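PDB 5OEZ: FBP protein from Leishmania major, which probably catalyses the magnesium-dependent hydrolysis of fructose 1,6-bisphosphate to fructose 6-phosphate and phosphate, as in other class 1 fructose-1,6-bisphosphatases of gluconeogenesis. Local coordinates for residues Asn129-Ser134 with Tyr170-Ser175; Ala176-Leu181 with Gly189-Pro194; Ile206-Lys211 with Met290-Ala295; Leu279-Glu284 with Leu307-Thr312. All coordinates share one frame; numbering follows the deposited sequence.

Interaction 1: Asn129-Ser134 with Tyr170-Ser175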
loop_
_atom_site.group_PDB
_atom_site.type_symbol
_atom_site.label_atom_id
_atom_site.label_comp_id
_atom_site.label_asym_id
_atom_site.label_seq_id
_atom_site.Cartn_x
_atom_site.Cartn_y
_atom_site.Cartn_z
ATOM N N ASN C 129 12.439 10.608 12.030
ATOM C CA ASN C 129 11.114 10.620 11.405
ATOM C C ASN C 129 10.514 12.024 11.205
ATOM O O ASN C 129 9.306 12.194 11.293
ATOM C CB ASN C 129 10.148 9.741 12.235
ATOM C CG ASN C 129 8.940 9.273 11.444
ATOM O OD1 ASN C 129 8.891 9.399 10.220
ATOM N ND2 ASN C 129 7.952 8.721 12.150
ATOM N N VAL C 130 11.354 13.009 10.926
ATOM C CA VAL C 130 10.849 14.341 10.564
ATOM C C VAL C 130 10.903 14.523 9.038
ATOM O O VAL C 130 11.631 13.815 8.334
ATOM C CB VAL C 130 11.427 15.514 11.396
ATOM C CG1 VAL C 130 12.786 16.004 10.923
ATOM C CG2 VAL C 130 10.447 16.687 11.415
ATOM N N SER C 131 10.036 15.396 8.542
ATOM C CA SER C 131 9.966 15.790 7.142
ATOM C C SER C 131 11.321 15.846 6.450
ATOM O O SER C 131 12.286 16.381 7.007
ATOM C CB SER C 131 9.392 17.215 7.058
ATOM O OG SER C 131 7.991 17.288 7.292
ATOM N N VAL C 132 11.383 15.306 5.232
ATOM C CA VAL C 132 12.452 15.616 4.292
ATOM C C VAL C 132 11.810 16.041 2.972
ATOM O O VAL C 132 10.594 16.016 2.857
ATOM C CB VAL C 132 13.428 14.444 4.117
ATOM C CG1 VAL C 132 14.130 14.167 5.426
ATOM C CG2 VAL C 132 12.726 13.187 3.638
ATOM N N GLY C 133 12.623 16.421 1.986
ATOM C CA GLY C 133 12.100 16.984 0.737
ATOM C C GLY C 133 13.050 16.940 -0.450
ATOM O O GLY C 133 14.204 16.582 -0.299
ATOM N N SER C 134 12.512 17.216 -1.634
ATOM C CA SER C 134 13.269 17.326 -2.890
ATOM C C SER C 134 12.862 18.630 -3.514
ATOM O O SER C 134 11.714 19.017 -3.395
ATOM C CB SER C 134 12.925 16.196 -3.885
ATOM O OG SER C 134 13.128 14.895 -3.350
ATOM N N TYR C 170 8.618 21.419 -5.490
ATOM C CA TYR C 170 9.211 20.569 -4.471
ATOM C C TYR C 170 8.286 19.418 -4.089
ATOM O O TYR C 170 7.108 19.429 -4.399
ATOM C CB TYR C 170 9.612 21.382 -3.245
ATOM C CG TYR C 170 8.469 22.005 -2.493
ATOM C CD1 TYR C 170 7.676 21.253 -1.616
ATOM C CD2 TYR C 170 8.177 23.343 -2.647
ATOM C CE1 TYR C 170 6.620 21.841 -0.931
ATOM C CE2 TYR C 170 7.119 23.933 -1.982
ATOM C CZ TYR C 170 6.344 23.178 -1.127
ATOM O OH TYR C 170 5.292 23.748 -0.461
ATOM N N ALA C 171 8.871 18.408 -3.455
ATOM C CA ALA C 171 8.134 17.330 -2.830
ATOM C C ALA C 171 8.434 17.315 -1.321
ATOM O O ALA C 171 9.573 17.520 -0.917
ATOM C CB ALA C 171 8.510 16.003 -3.464
ATOM N N VAL C 172 7.403 17.082 -0.508
ATOM C CA VAL C 172 7.552 16.920 0.936
ATOM C C VAL C 172 7.176 15.495 1.281
ATOM O O VAL C 172 6.071 15.067 0.978
ATOM C CB VAL C 172 6.588 17.802 1.731
ATOM C CG1 VAL C 172 7.085 17.968 3.163
ATOM C CG2 VAL C 172 6.416 19.134 1.076
ATOM N N TYR C 173 8.088 14.779 1.919
ATOM C CA TYR C 173 7.863 13.417 2.363
ATOM C C TYR C 173 7.579 13.454 3.861
ATOM O O TYR C 173 8.488 13.515 4.678
ATOM C CB TYR C 173 9.092 12.552 2.064
ATOM C CG TYR C 173 9.603 12.648 0.640
ATOM C CD1 TYR C 173 9.032 11.886 -0.389
ATOM C CD2 TYR C 173 10.667 13.503 0.311
ATOM C CE1 TYR C 173 9.496 11.991 -1.696
ATOM C CE2 TYR C 173 11.133 13.609 -0.995
ATOM C CZ TYR C 173 10.549 12.850 -1.999
ATOM O OH TYR C 173 11.026 12.927 -3.291
ATOM N N GLY C 174 6.297 13.480 4.202
ATOM C CA GLY C 174 5.823 13.381 5.581
ATOM C C GLY C 174 4.776 12.286 5.662
ATOM O O GLY C 174 4.865 11.287 4.937
ATOM N N SER C 175 3.783 12.460 6.539
ATOM C CA SER C 175 2.705 11.446 6.700
ATOM C C SER C 175 1.890 11.338 5.424
ATOM O O SER C 175 1.395 10.276 5.105
ATOM C CB SER C 175 1.815 11.728 7.917
ATOM O OG SER C 175 1.610 13.119 8.108
#
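Tyr173 lays its phenol along the face of strand 132-134 that carries Val132 and Ser134, overlapping Val132, Gly133 and Ser134 in turn. Near the root of the ring, Val132 CG2 packs 3.9 Å from Tyr173 CD2, the two side chains crossing at about a right angle. The ring then passes Gly133, with Tyr173 CD2 3.8 Å from Gly133 CA. On the Val172 side, the lack of a side chain lets Gly133 CA come 3.1 Å from Ala171 O. At the far end Tyr173 OH donates to Ser134 OG over 2.9 Å, with that oxygen near the plane of the ring at its edge. The tyrosine reaches it because its first torsion (chi1 -50°) sets CG beside the backbone N, which sends the ring toward Ser134. Since Ser134 OG is also bonded to Pro119 O, the hydroxyl pair links three adjoining parts of the chain.

The backbone follows an antiparallel register. Val132-Tyr173 and Ser134-Ala171 are hydrogen-bonded pairs, and Gly133-Val172 between them is non-hydrogen-bonded. Tyr173 N gives a nearly straight bond to Val132 O at 2.9 Å, whereas the return bond from Val132 N to Tyr173 O is weak at 3.4 Å, where strand 132-140 begins and strand 167-173 ends. Val132 and Tyr173 face helix 27-47, while Val172 packs on the other side against helix 252-262. Beyond the strands, Asn129 ND2 bonds to Ala176 O of a second subunit. A buried antiparallel pair within a mixed sheet, covered by a helix on either side, fits the layered alpha/beta fold of fructose-1,6-bisphosphatase.

Interaction 2: Ala176-Leu181 with Gly189-Pro194; sequences ATNLVL and GFTLDP
Strands 177-181 and 189-193 run antiparallel, their axes 4.5 Å apart at closest and their directions 153° apart, as the two arms of a beta hairpin. Phe190 and Leu179 form a hydrogen-bonded pair: Leu179 N reaches Phe190 O at 2.8 Å, and Phe190 N reaches Leu179 O at 2.7 Å. Leu179 O also lies at the edge of the Phe190 ring, 3.5 Å from Phe190 CD1. On the same face, Leu192 CB approaches Thr177 CB to 3.9 Å, and Leu192 N donates to Thr177 O almost straight along the carbonyl bond.

The other face is mixed. Asn178 and Thr191 lie side by side and point the same way, with Asn178 ND2 3.0 Å from Thr191 OG1, a hydroxyl that is hydrogen-bonded to Thr202 OG1 on the next strand. Where the arms part, a water takes the hydrogen of Thr177 N and donates to Leu192 O, replacing a direct bond. Phe190 and Leu179 turn to Leu12 of helix 12-18, and Phe190 meets the ring of Tyr15 edge-to-face. The chemistry thus divides only partly by face: apolar groups seat the hairpin against the N-terminal helices, near AMP-site residue Ile16, while the polar pair shares the reverse with Val180.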
loop_
_atom_site.group_PDB
_atom_site.type_symbol
_atom_site.label_atom_id
_atom_site.label_comp_id
_atom_site.label_asym_id
_atom_site.label_seq_id
_atom_site.Cartn_x
_atom_site.Cartn_y
_atom_site.Cartn_z
ATOM N N ALA C 176 1.782 12.446 4.694
ATOM C CA ALA C 176 1.408 12.420 3.297
ATOM C C ALA C 176 2.631 12.828 2.476
ATOM O O ALA C 176 3.585 13.379 3.005
ATOM C CB ALA C 176 0.262 13.377 3.051
ATOM N N THR C 177 2.584 12.551 1.179
ATOM C CA THR C 177 3.592 12.988 0.232
ATOM C C THR C 177 2.945 14.053 -0.666
ATOM O O THR C 177 1.984 13.755 -1.371
ATOM C CB THR C 177 4.092 11.812 -0.600
ATOM O OG1 THR C 177 4.503 10.770 0.288
ATOM C CG2 THR C 177 5.259 12.207 -1.495
ATOM N N ASN C 178 3.453 15.286 -0.591
ATOM C CA ASN C 178 2.937 16.413 -1.348
ATOM C C ASN C 178 3.887 16.799 -2.430
ATOM O O ASN C 178 5.084 16.615 -2.290
ATOM C CB ASN C 178 2.767 17.603 -0.457
ATOM C CG ASN C 178 1.743 17.365 0.630
ATOM O OD1 ASN C 178 2.032 17.511 1.823
ATOM N ND2 ASN C 178 0.539 17.014 0.226
ATOM N N LEU C 179 3.337 17.298 -3.528
ATOM C CA LEU C 179 4.113 17.836 -4.621
ATOM C C LEU C 179 3.530 19.188 -4.954
ATOM O O LEU C 179 2.349 19.292 -5.268
ATOM C CB LEU C 179 4.078 16.903 -5.833
ATOM C CG LEU C 179 5.168 17.117 -6.886
ATOM C CD1 LEU C 179 5.460 15.808 -7.595
ATOM C CD2 LEU C 179 4.782 18.191 -7.889
ATOM N N VAL C 180 4.354 20.227 -4.863
ATOM C CA VAL C 180 3.917 21.602 -5.079
ATOM C C VAL C 180 4.715 22.126 -6.260
ATOM O O VAL C 180 5.924 21.930 -6.320
ATOM C CB VAL C 180 4.162 22.425 -3.804
ATOM C CG1 VAL C 180 3.830 23.896 -3.995
ATOM C CG2 VAL C 180 3.336 21.849 -2.654
ATOM N N LEU C 181 4.054 22.821 -7.171
ATOM C CA LEU C 181 4.602 23.080 -8.484
ATOM C C LEU C 181 4.145 24.430 -9.002
ATOM O O LEU C 181 3.012 24.843 -8.718
ATOM C CB LEU C 181 4.070 21.972 -9.410
ATOM C CG LEU C 181 4.405 21.980 -10.896
ATOM C CD1 LEU C 181 5.906 21.850 -11.134
ATOM C CD2 LEU C 181 3.665 20.844 -11.568
ATOM N N GLY C 189 -0.845 22.495 -5.491
ATOM C CA GLY C 189 -0.374 21.427 -4.636
ATOM C C GLY C 189 -1.090 20.132 -4.919
ATOM O O GLY C 189 -2.311 20.104 -5.058
ATOM N N PHE C 190 -0.316 19.059 -4.991
ATOM C CA PHE C 190 -0.818 17.736 -5.262
ATOM C C PHE C 190 -0.428 16.813 -4.126
ATOM O O PHE C 190 0.579 17.030 -3.465
ATOM C CB PHE C 190 -0.252 17.213 -6.588
ATOM C CG PHE C 190 -0.599 18.075 -7.768
ATOM C CD1 PHE C 190 0.085 19.263 -7.997
ATOM C CD2 PHE C 190 -1.597 17.708 -8.644
ATOM C CE1 PHE C 190 -0.237 20.075 -9.071
ATOM C CE2 PHE C 190 -1.924 18.511 -9.726
ATOM C CZ PHE C 190 -1.233 19.699 -9.941
ATOM N N THR C 191 -1.223 15.763 -3.932
ATOM C CA THR C 191 -0.967 14.761 -2.924
ATOM C C THR C 191 -0.961 13.391 -3.570
ATOM O O THR C 191 -1.821 13.069 -4.389
ATOM C CB THR C 191 -2.013 14.861 -1.799
ATOM O OG1 THR C 191 -1.960 16.183 -1.247
ATOM C CG2 THR C 191 -1.745 13.854 -0.684
ATOM N N LEU C 192 -0.002 12.569 -3.168
ATOM C CA LEU C 192 0.139 11.225 -3.699
ATOM C C LEU C 192 -0.963 10.333 -3.132
ATOM O O LEU C 192 -1.101 10.218 -1.924
ATOM C CB LEU C 192 1.507 10.637 -3.343
ATOM C CG LEU C 192 1.829 9.198 -3.771
ATOM C CD1 LEU C 192 1.720 9.035 -5.276
ATOM C CD2 LEU C 192 3.225 8.817 -3.305
ATOM N N ASP C 193 -1.751 9.729 -4.016
ATOM C CA ASP C 193 -2.720 8.705 -3.634
ATOM C C ASP C 193 -1.986 7.366 -3.719
ATOM O O ASP C 193 -1.740 6.866 -4.817
ATOM C CB ASP C 193 -3.930 8.718 -4.558
ATOM C CG ASP C 193 -5.009 7.706 -4.136
ATOM O OD1 ASP C 193 -4.673 6.662 -3.527
ATOM O OD2 ASP C 193 -6.196 7.947 -4.441
ATOM N N PRO C 194 -1.620 6.778 -2.564
ATOM C CA PRO C 194 -0.818 5.550 -2.607
ATOM C C PRO C 194 -1.563 4.341 -3.214
ATOM O O PRO C 194 -0.920 3.427 -3.720
ATOM C CB PRO C 194 -0.479 5.305 -1.133
ATOM C CG PRO C 194 -1.588 5.949 -0.372
ATOM C CD PRO C 194 -2.018 7.134 -1.187
HETATM O O HOH W 1 0.232 10.948 0.513
#

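Interaction 3: Ile206-Lys211 with Met290-Ala295; sequences ISIPKK and MIVEQA
Ile208 and Val292 meet through their branch ends, Ile208 CD1 lying 3.7 Å from Val292 CG1, and their side chains cross obliquely. Val292 holds CG1 anti to its own nitrogen (chi1 167°), which swings that methyl to the isoleucine. Further back along the same side chain, Ile208 CG1 rests 3.8 Å from Ala295 CB. This methyl is the middle of the contact, because the extended chain passes over it, Ile206 O and the Ile208 side chain both reaching it; Ile206 O approaches Ala295 CB to 3.4 Å. Ile206 CG2 adds a looser touch on Ala295.

Outward from the apolar centre lies the carbonyl at the end of the helix. Ala295 N still donates to Ile291 O, the final regular turn, but Ala295 O has left the helical pattern and is taken up by the loop. Ile208 N donates to it at 2.9 Å with an N-H...O angle of 155°, tilted somewhat from the carbonyl plane. This one hydrogen bond holds the carbonyl, with a weaker CA-H...O contact beside it, Ser207 CA to Ala295 O at 3.3 Å. Ser207, exposed, points its side chain away, though its CB still touches Ala295 O.

Leu260 of helix 252-262 packs on both Ile208 and Ala295 and closes the apolar core, while Pro209 O is bonded to Ser324 OG. A helix C terminus received by an extended segment is what joins helix 281-294 here to the connection between strands 198-203 and 214-216, where the two sheets of the fructose-1,6-bisphosphatase fold are linked.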
loop_
_atom_site.group_PDB
_atom_site.type_symbol
_atom_site.label_atom_id
_atom_site.label_comp_id
_atom_site.label_asym_id
_atom_site.label_seq_id
_atom_site.Cartn_x
_atom_site.Cartn_y
_atom_site.Cartn_z
ATOM N N ILE C 206 -2.616 28.028 -4.491
ATOM C CA ILE C 206 -2.096 28.329 -3.163
ATOM C C ILE C 206 -1.697 29.806 -3.074
ATOM O O ILE C 206 -0.947 30.299 -3.919
ATOM C CB ILE C 206 -0.877 27.458 -2.817
ATOM C CG1 ILE C 206 -1.303 25.999 -2.689
ATOM C CG2 ILE C 206 -0.228 27.937 -1.522
ATOM C CD1 ILE C 206 -0.170 25.020 -2.531
ATOM N N SER C 207 -2.223 30.491 -2.060
ATOM C CA SER C 207 -1.944 31.902 -1.813
ATOM C C SER C 207 -1.424 32.035 -0.395
ATOM O O SER C 207 -2.152 31.715 0.544
ATOM C CB SER C 207 -3.219 32.751 -1.932
ATOM O OG SER C 207 -3.676 32.843 -3.262
ATOM N N ILE C 208 -0.195 32.524 -0.243
ATOM C CA ILE C 208 0.389 32.778 1.098
ATOM C C ILE C 208 -0.294 34.032 1.661
ATOM O O ILE C 208 -0.345 35.058 0.993
ATOM C CB ILE C 208 1.940 33.076 1.126
ATOM C CG1 ILE C 208 2.829 32.076 0.368
ATOM C CG2 ILE C 208 2.475 33.154 2.569
ATOM C CD1 ILE C 208 4.261 32.557 0.197
ATOM N N PRO C 209 -0.827 33.956 2.888
ATOM C CA PRO C 209 -1.404 35.167 3.499
ATOM C C PRO C 209 -0.414 36.342 3.569
ATOM O O PRO C 209 0.773 36.115 3.732
ATOM C CB PRO C 209 -1.768 34.705 4.915
ATOM C CG PRO C 209 -1.951 33.213 4.806
ATOM C CD PRO C 209 -1.005 32.757 3.737
ATOM N N LYS C 210 -0.912 37.566 3.429
ATOM C CA LYS C 210 -0.056 38.745 3.447
ATOM C C LYS C 210 0.618 38.955 4.803
ATOM O O LYS C 210 1.738 39.462 4.841
ATOM C CB LYS C 210 -0.790 40.017 2.981
ATOM C CG LYS C 210 -1.861 40.529 3.927
ATOM C CD LYS C 210 -2.680 41.643 3.298
ATOM C CE LYS C 210 -3.672 42.249 4.293
ATOM N NZ LYS C 210 -4.366 43.464 3.772
ATOM N N LYS C 211 -0.048 38.579 5.895
ATOM C CA LYS C 211 0.594 38.529 7.208
ATOM C C LYS C 211 0.158 37.322 8.036
ATOM O O LYS C 211 -0.933 36.793 7.863
ATOM C CB LYS C 211 0.351 39.814 7.995
ATOM C CG LYS C 211 -1.092 40.078 8.400
ATOM C CD LYS C 211 -1.147 40.883 9.694
ATOM C CE LYS C 211 -0.958 39.970 10.920
ATOM N NZ LYS C 211 -0.176 40.581 12.033
ATOM N N MET C 290 10.769 31.234 -6.623
ATOM C CA MET C 290 9.744 31.277 -7.687
ATOM C C MET C 290 8.405 30.783 -7.162
ATOM O O MET C 290 7.376 31.359 -7.454
ATOM C CB MET C 290 10.150 30.443 -8.909
ATOM C CG MET C 290 9.290 30.728 -10.138
ATOM S SD MET C 290 9.651 29.628 -11.522
ATOM C CE MET C 290 8.325 30.059 -12.655
ATOM N N ILE C 291 8.424 29.730 -6.360
ATOM C CA ILE C 291 7.191 29.219 -5.768
ATOM C C ILE C 291 6.550 30.236 -4.824
ATOM O O ILE C 291 5.369 30.531 -4.953
ATOM C CB ILE C 291 7.447 27.892 -5.044
ATOM C CG1 ILE C 291 7.771 26.804 -6.079
ATOM C CG2 ILE C 291 6.229 27.473 -4.238
ATOM C CD1 ILE C 291 8.643 25.700 -5.522
ATOM N N VAL C 292 7.348 30.793 -3.917
ATOM C CA VAL C 292 6.869 31.790 -2.948
ATOM C C VAL C 292 6.318 33.030 -3.649
ATOM O O VAL C 292 5.266 33.536 -3.266
ATOM C CB VAL C 292 7.985 32.173 -1.926
ATOM C CG1 VAL C 292 7.644 33.415 -1.113
ATOM C CG2 VAL C 292 8.259 31.001 -0.996
ATOM N N GLU C 293 7.013 33.538 -4.663
ATOM C CA GLU C 293 6.491 34.722 -5.400
ATOM C C GLU C 293 5.183 34.415 -6.119
ATOM O O GLU C 293 4.253 35.204 -6.071
ATOM C CB GLU C 293 7.509 35.278 -6.407
ATOM C CG GLU C 293 8.672 36.053 -5.790
ATOM C CD GLU C 293 9.452 36.901 -6.808
ATOM O OE1 GLU C 293 9.001 37.029 -7.972
ATOM O OE2 GLU C 293 10.521 37.458 -6.436
ATOM N N GLN C 294 5.125 33.261 -6.783
ATOM C CA GLN C 294 3.926 32.842 -7.510
ATOM C C GLN C 294 2.726 32.613 -6.597
ATOM O O GLN C 294 1.595 32.687 -7.046
ATOM C CB GLN C 294 4.223 31.592 -8.332
ATOM C CG GLN C 294 5.151 31.849 -9.511
ATOM C CD GLN C 294 4.498 32.702 -10.585
ATOM O OE1 GLN C 294 3.351 32.480 -10.974
ATOM N NE2 GLN C 294 5.227 33.689 -11.065
ATOM N N ALA C 295 2.974 32.339 -5.320
ATOM C CA ALA C 295 1.911 32.248 -4.326
ATOM C C ALA C 295 1.564 33.583 -3.659
ATOM O O ALA C 295 0.734 33.607 -2.755
ATOM C CB ALA C 295 2.297 31.224 -3.261
#

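Interaction 4: Leu279-Glu284 with Leu307-Thr312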
loop_
_atom_site.group_PDB
_atom_site.type_symbol
_atom_site.label_atom_id
_atom_site.label_comp_id
_atom_site.label_asym_id
_atom_site.label_seq_id
_atom_site.Cartn_x
_atom_site.Cartn_y
_atom_site.Cartn_z
ATOM N N LEU C 279 22.132 28.636 1.800
ATOM C CA LEU C 279 21.464 27.969 0.729
ATOM C C LEU C 279 22.115 28.252 -0.604
ATOM O O LEU C 279 22.547 29.373 -0.888
ATOM C CB LEU C 279 19.995 28.372 0.664
ATOM C CG LEU C 279 19.089 28.067 1.847
ATOM C CD1 LEU C 279 17.637 28.185 1.419
ATOM C CD2 LEU C 279 19.357 26.711 2.474
ATOM N N ARG C 280 22.186 27.195 -1.402
ATOM C CA ARG C 280 22.633 27.281 -2.780
ATOM C C ARG C 280 21.542 27.913 -3.649
ATOM O O ARG C 280 20.382 27.536 -3.543
ATOM C CB ARG C 280 22.996 25.895 -3.302
ATOM C CG ARG C 280 24.428 25.543 -2.990
ATOM C CD ARG C 280 24.828 24.112 -3.360
ATOM N NE ARG C 280 25.600 23.403 -2.273
ATOM C CZ ARG C 280 25.085 22.930 -1.127
ATOM N NH1 ARG C 280 23.800 23.074 -0.864
ATOM N NH2 ARG C 280 25.855 22.311 -0.216
ATOM N N LEU C 281 21.936 28.890 -4.457
ATOM C CA LEU C 281 21.024 29.642 -5.322
ATOM C C LEU C 281 20.286 28.793 -6.360
ATOM O O LEU C 281 19.064 28.796 -6.399
ATOM C CB LEU C 281 21.799 30.742 -6.049
ATOM C CG LEU C 281 21.011 31.664 -6.970
ATOM C CD1 LEU C 281 19.994 32.454 -6.180
ATOM C CD2 LEU C 281 21.956 32.595 -7.685
ATOM N N LEU C 282 21.028 28.056 -7.177
ATOM C CA LEU C 282 20.435 27.291 -8.270
ATOM C C LEU C 282 19.567 26.120 -7.833
ATOM O O LEU C 282 18.493 25.889 -8.399
ATOM C CB LEU C 282 21.513 26.724 -9.182
ATOM C CG LEU C 282 22.015 27.616 -10.310
ATOM C CD1 LEU C 282 22.991 26.840 -11.181
ATOM C CD2 LEU C 282 20.892 28.165 -11.182
ATOM N N TYR C 283 20.053 25.380 -6.846
ATOM C CA TYR C 283 19.448 24.121 -6.468
ATOM C C TYR C 283 18.278 24.255 -5.479
ATOM O O TYR C 283 17.401 23.397 -5.472
ATOM C CB TYR C 283 20.510 23.198 -5.882
ATOM C CG TYR C 283 21.701 22.986 -6.782
ATOM C CD1 TYR C 283 21.662 22.064 -7.831
ATOM C CD2 TYR C 283 22.872 23.676 -6.574
ATOM C CE1 TYR C 283 22.771 21.864 -8.648
ATOM C CE2 TYR C 283 23.976 23.482 -7.384
ATOM C CZ TYR C 283 23.917 22.573 -8.417
ATOM O OH TYR C 283 25.018 22.393 -9.206
ATOM N N GLU C 284 18.283 25.310 -4.652
ATOM C CA GLU C 284 17.347 25.475 -3.527
ATOM C C GLU C 284 16.688 26.852 -3.496
ATOM O O GLU C 284 15.467 26.944 -3.555
ATOM C CB GLU C 284 18.059 25.249 -2.180
ATOM C CG GLU C 284 18.711 23.878 -2.034
ATOM C CD GLU C 284 19.696 23.778 -0.870
ATOM O OE1 GLU C 284 20.305 24.795 -0.461
ATOM O OE2 GLU C 284 19.884 22.651 -0.363
ATOM N N LEU C 307 15.420 36.048 -7.275
ATOM C CA LEU C 307 15.272 35.786 -8.710
ATOM C C LEU C 307 16.013 36.762 -9.602
ATOM O O LEU C 307 16.363 36.408 -10.729
ATOM C CB LEU C 307 13.796 35.733 -9.111
ATOM C CG LEU C 307 12.967 34.595 -8.490
ATOM C CD1 LEU C 307 11.540 34.638 -9.018
ATOM C CD2 LEU C 307 13.588 33.229 -8.745
ATOM N N GLU C 308 16.289 37.961 -9.098
ATOM C CA GLU C 308 17.082 38.965 -9.847
ATOM C C GLU C 308 18.612 38.814 -9.718
ATOM O O GLU C 308 19.331 39.532 -10.392
ATOM C CB GLU C 308 16.688 40.394 -9.446
ATOM C CG GLU C 308 15.326 40.849 -9.958
ATOM C CD GLU C 308 14.919 42.241 -9.460
ATOM O OE1 GLU C 308 15.706 42.891 -8.734
ATOM O OE2 GLU C 308 13.796 42.690 -9.788
ATOM N N GLN C 309 19.111 37.896 -8.890
ATOM C CA GLN C 309 20.567 37.724 -8.745
ATOM C C GLN C 309 21.172 37.039 -9.960
ATOM O O GLN C 309 20.582 36.110 -10.513
ATOM C CB GLN C 309 20.916 36.916 -7.503
ATOM C CG GLN C 309 20.540 37.595 -6.194
ATOM C CD GLN C 309 20.772 36.696 -4.987
ATOM O OE1 GLN C 309 21.508 35.707 -5.061
ATOM N NE2 GLN C 309 20.167 37.050 -3.853
ATOM N N SER C 310 22.353 37.501 -10.362
ATOM C CA SER C 310 23.109 36.859 -11.442
ATOM C C SER C 310 23.745 35.558 -10.955
ATOM O O SER C 310 24.203 35.473 -9.812
ATOM C CB SER C 310 24.211 37.784 -11.960
ATOM O OG SER C 310 23.671 38.938 -12.554
ATOM N N ILE C 311 23.753 34.554 -11.823
ATOM C CA ILE C 311 24.479 33.325 -11.577
ATOM C C ILE C 311 25.895 33.491 -12.129
ATOM O O ILE C 311 26.101 33.560 -13.341
ATOM C CB ILE C 311 23.755 32.092 -12.179
ATOM C CG1 ILE C 311 22.463 31.812 -11.406
ATOM C CG2 ILE C 311 24.653 30.858 -12.141
ATOM C CD1 ILE C 311 21.198 32.074 -12.189
ATOM N N THR C 312 26.855 33.591 -11.220
ATOM C CA THR C 312 28.281 33.635 -11.549
ATOM C C THR C 312 28.903 32.238 -11.398
ATOM O O THR C 312 29.910 31.947 -12.028
ATOM C CB THR C 312 29.020 34.640 -10.619
ATOM O OG1 THR C 312 29.092 34.114 -9.289
ATOM C CG2 THR C 312 28.290 35.993 -10.547
#
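Leu281, in the first turn of the helix, reaches furthest into the loop 307-312. Its CG stands anti to the backbone nitrogen (chi1 -178°), which carries both methyls across to the loop. Leu281 CD2 meets Ile311 CG1 at 3.8 Å, and Leu281 CD1 lies the same distance from Gln309 OE1, the oxygen end of an extended glutamine. The other end of that amide, NE2, makes a weak hydrogen bond to Thr318 OG1.

Leu282 follows and approaches the same isoleucine. Its CD2 touches Ile311 CG1 and CD1, both at 4.0 Å, and the two side chains run at about a right angle. Ile311 CG1 is thus met by the two leucines from roughly perpendicular directions, and no hydrogen bond spans the contact, which is held by apolar packing. Tyr283 turns its ring elsewhere, meeting His315.

Glu284 ends the walk on the far side of the turn from the loop. Its OE1 accepts Arg280 N at 3.2 Å, on the anti side of the carboxylate and 30° out of its plane, and Arg280 NH1 makes a long, probably minor salt bridge to Glu284 OE1 at 3.9 Å. Glu284 binds the second manganese in other structures of this protein, an ion absent here, and Arg280 also forms a salt bridge with Glu97, another ligand of that site. The contact lies against helix 150-158, whose Ile157 packs on both Leu282 and Ile311, while Leu279 pairs with Thr318 of strand 317-323 and Leu281 bonds to Gln316 just before it.

Overall arrangement
Interactions 1 and 2 are neighbouring steps of one sheet: strand 167-173 pairs with 132-140 in the first and is followed by strand 177-182, the first arm of the hairpin, with Tyr170 N and Val180 O bonded between them. Both are buried, rely on backbone hydrogen bonds and touch a second subunit. Interactions 3 and 4 share helix 281-294, gripping its opposite ends, and depend on side-chain packing, with one backbone bond across interaction 3 and none across interaction 4. Here exposed loop residues border buried cores. Tyr170 of interaction 1 packs on Ile291 of interaction 3, joining sheet to helix. Interaction 4 contains a metal-site residue, Glu284, and interaction 1 borders another, Leu120.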